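Local coordinates for endo-1,4-beta-xylanase (Uncultured bacterium, PDB 7AX7), which cleaves acetyl groups from acetylated xylan with the help of cobalt, as the CE4 domain of a multidomain xylanase, at residues I124-N129 with L151-Q156. Numbering follows the deposited sequence.
Sequences INDSEN and LLHDFQ. Unlike the reference sequence in segment 124-129: S127 (reference Trp).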
loop_
_atom_site.group_PDB
_atom_site.type_symbol
_atom_site.label_atom_id
_atom_site.label_comp_id
_atom_site.label_asym_id
_atom_site.label_seq_id
_atom_site.Cartn_x
_atom_site.Cartn_y
_atom_site.Cartn_z
ATOM N N ILE A 124 -9.751 3.160 -5.713
ATOM C CA ILE A 124 -10.567 4.366 -5.715
ATOM C C ILE A 124 -10.303 5.215 -6.950
ATOM O O ILE A 124 -10.746 6.362 -7.012
ATOM C CB ILE A 124 -10.381 5.190 -4.427
ATOM C CG1 ILE A 124 -9.044 5.914 -4.439
ATOM C CG2 ILE A 124 -10.507 4.292 -3.178
ATOM C CD1 ILE A 124 -8.986 7.070 -3.450
ATOM N N ASN A 125 -9.593 4.669 -7.940
ATOM C CA ASN A 125 -9.358 5.329 -9.227
ATOM C C ASN A 125 -8.675 6.682 -9.051
ATOM O O ASN A 125 -8.997 7.645 -9.747
ATOM C CB ASN A 125 -10.657 5.497 -10.029
ATOM C CG ASN A 125 -11.553 4.266 -9.977
ATOM O OD1 ASN A 125 -12.754 4.378 -9.714
ATOM N ND2 ASN A 125 -10.979 3.089 -10.233
ATOM N N ASP A 126 -7.715 6.759 -8.126
ATOM C CA ASP A 126 -6.973 7.993 -7.883
ATOM C C ASP A 126 -5.636 8.013 -8.617
ATOM O O ASP A 126 -4.667 8.620 -8.137
ATOM C CB ASP A 126 -6.759 8.214 -6.387
ATOM C CG ASP A 126 -5.668 7.336 -5.814
ATOM O OD1 ASP A 126 -5.579 6.159 -6.217
ATOM O OD2 ASP A 126 -4.890 7.829 -4.976
ATOM N N SER A 127 -5.558 7.343 -9.769
ATOM C CA SER A 127 -4.390 7.448 -10.630
ATOM C C SER A 127 -4.612 8.395 -11.804
ATOM O O SER A 127 -3.638 8.809 -12.439
ATOM C CB SER A 127 -3.976 6.058 -11.147
ATOM O OG SER A 127 -4.858 5.568 -12.145
ATOM N N GLU A 128 -5.859 8.765 -12.083
ATOM C CA GLU A 128 -6.216 9.638 -13.192
ATOM C C GLU A 128 -6.675 10.986 -12.647
ATOM O O GLU A 128 -7.524 11.041 -11.748
ATOM C CB GLU A 128 -7.323 9.001 -14.035
ATOM C CG GLU A 128 -7.537 9.646 -15.384
ATOM C CD GLU A 128 -7.030 8.778 -16.520
ATOM O OE1 GLU A 128 -5.833 8.884 -16.868
ATOM O OE2 GLU A 128 -7.829 7.977 -17.052
ATOM N N ASN A 129 -6.126 12.070 -13.204
ATOM C CA ASN A 129 -6.472 13.406 -12.724
ATOM C C ASN A 129 -7.950 13.720 -12.928
ATOM O O ASN A 129 -8.526 14.517 -12.175
ATOM C CB ASN A 129 -5.602 14.452 -13.424
ATOM C CG ASN A 129 -4.557 15.047 -12.500
ATOM O OD1 ASN A 129 -4.595 16.240 -12.192
ATOM N ND2 ASN A 129 -3.630 14.215 -12.035
ATOM N N LEU A 151 -6.900 0.953 -1.712
ATOM C CA LEU A 151 -5.728 1.235 -2.531
ATOM C C LEU A 151 -5.777 2.682 -3.011
ATOM O O LEU A 151 -6.705 3.071 -3.733
ATOM C CB LEU A 151 -5.661 0.269 -3.716
ATOM C CG LEU A 151 -4.397 0.256 -4.583
ATOM C CD1 LEU A 151 -4.285 -1.060 -5.335
ATOM C CD2 LEU A 151 -4.363 1.435 -5.553
ATOM N N LEU A 152 -4.784 3.473 -2.599
ATOM C CA LEU A 152 -4.552 4.834 -3.072
ATOM C C LEU A 152 -3.148 4.901 -3.684
ATOM O O LEU A 152 -2.398 3.927 -3.643
ATOM C CB LEU A 152 -4.727 5.836 -1.925
ATOM C CG LEU A 152 -6.070 5.820 -1.169
ATOM C CD1 LEU A 152 -6.066 4.779 -0.053
ATOM C CD2 LEU A 152 -6.391 7.182 -0.589
ATOM N N HIS A 153 -2.793 6.052 -4.274
ATOM C CA HIS A 153 -1.476 6.243 -4.882
ATOM C C HIS A 153 -0.788 7.479 -4.323
ATOM O O HIS A 153 -1.417 8.534 -4.173
ATOM C CB HIS A 153 -1.549 6.408 -6.411
ATOM C CG HIS A 153 -2.143 5.238 -7.125
ATOM N ND1 HIS A 153 -3.486 4.934 -7.071
ATOM C CD2 HIS A 153 -1.574 4.297 -7.920
ATOM C CE1 HIS A 153 -3.721 3.862 -7.808
ATOM N NE2 HIS A 153 -2.578 3.454 -8.330
ATOM N N ASP A 154 0.518 7.366 -4.064
ATOM C CA ASP A 154 1.328 8.526 -3.716
ATOM C C ASP A 154 2.510 8.677 -4.671
ATOM O O ASP A 154 3.630 8.995 -4.259
ATOM C CB ASP A 154 1.782 8.472 -2.254
ATOM C CG ASP A 154 2.722 7.302 -1.954
ATOM O OD1 ASP A 154 2.620 6.245 -2.609
ATOM O OD2 ASP A 154 3.563 7.452 -1.047
ATOM N N PHE A 155 2.274 8.461 -5.967
ATOM C CA PHE A 155 3.276 8.856 -6.950
ATOM C C PHE A 155 3.414 10.380 -6.961
ATOM O O PHE A 155 2.531 11.113 -6.500
ATOM C CB PHE A 155 2.922 8.326 -8.348
ATOM C CG PHE A 155 1.581 8.782 -8.866
ATOM C CD1 PHE A 155 1.409 10.067 -9.356
ATOM C CD2 PHE A 155 0.505 7.917 -8.885
ATOM C CE1 PHE A 155 0.171 10.488 -9.844
ATOM C CE2 PHE A 155 -0.733 8.326 -9.365
ATOM C CZ PHE A 155 -0.895 9.615 -9.852
ATOM N N GLN A 156 4.549 10.856 -7.471
ATOM C CA GLN A 156 4.813 12.288 -7.487
ATOM C C GLN A 156 3.694 13.039 -8.199
ATOM O O GLN A 156 3.297 12.676 -9.304
ATOM C CB GLN A 156 6.153 12.582 -8.174
ATOM C CG GLN A 156 6.458 14.072 -8.282
ATOM C CD GLN A 156 6.438 14.769 -6.923
ATOM O OE1 GLN A 156 6.853 14.193 -5.920
ATOM N NE2 GLN A 156 5.938 16.004 -6.884
#
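The carboxylate of D126 grips H153 with both oxygens, one taking the imidazole and the other the backbone. H153 ND1 donates to D126 OD1 at 2.6 Å with the oxygen nearly in the ring plane, although the carboxylate is turned 49° from the imidazole and its oxygen is met from above the carboxylate plane. D126 OD2 offers its syn lone pair to H153 N at 2.8 Å and also takes a hydrogen bond from T161. With CG between backbone N and carbonyl carbon (chi1 77°), D126 swings its carboxylate across to the strand end. S127, which replaces a reference tryptophan, lays CB over one imidazole face, a CH-pi contact 4.1 Å from the centroid. The F155 ring turns its edge to S127 CA, CE2 lying 4.0 Å away. Deeper, I124 CD1 meets L152 CD2 at 3.9 Å. An alanine in place of D126 would probably leave H153 ND1 and N without their acceptors and the imidazole freer to turn. Near H153 lie an acetate and the cobalt held by D12, H62 and H66. The His-carboxylate pair sits where parallel strands end, beside the metal site of a NodB-type deacetylase, consistent with a carboxylate orienting an active-site histidine.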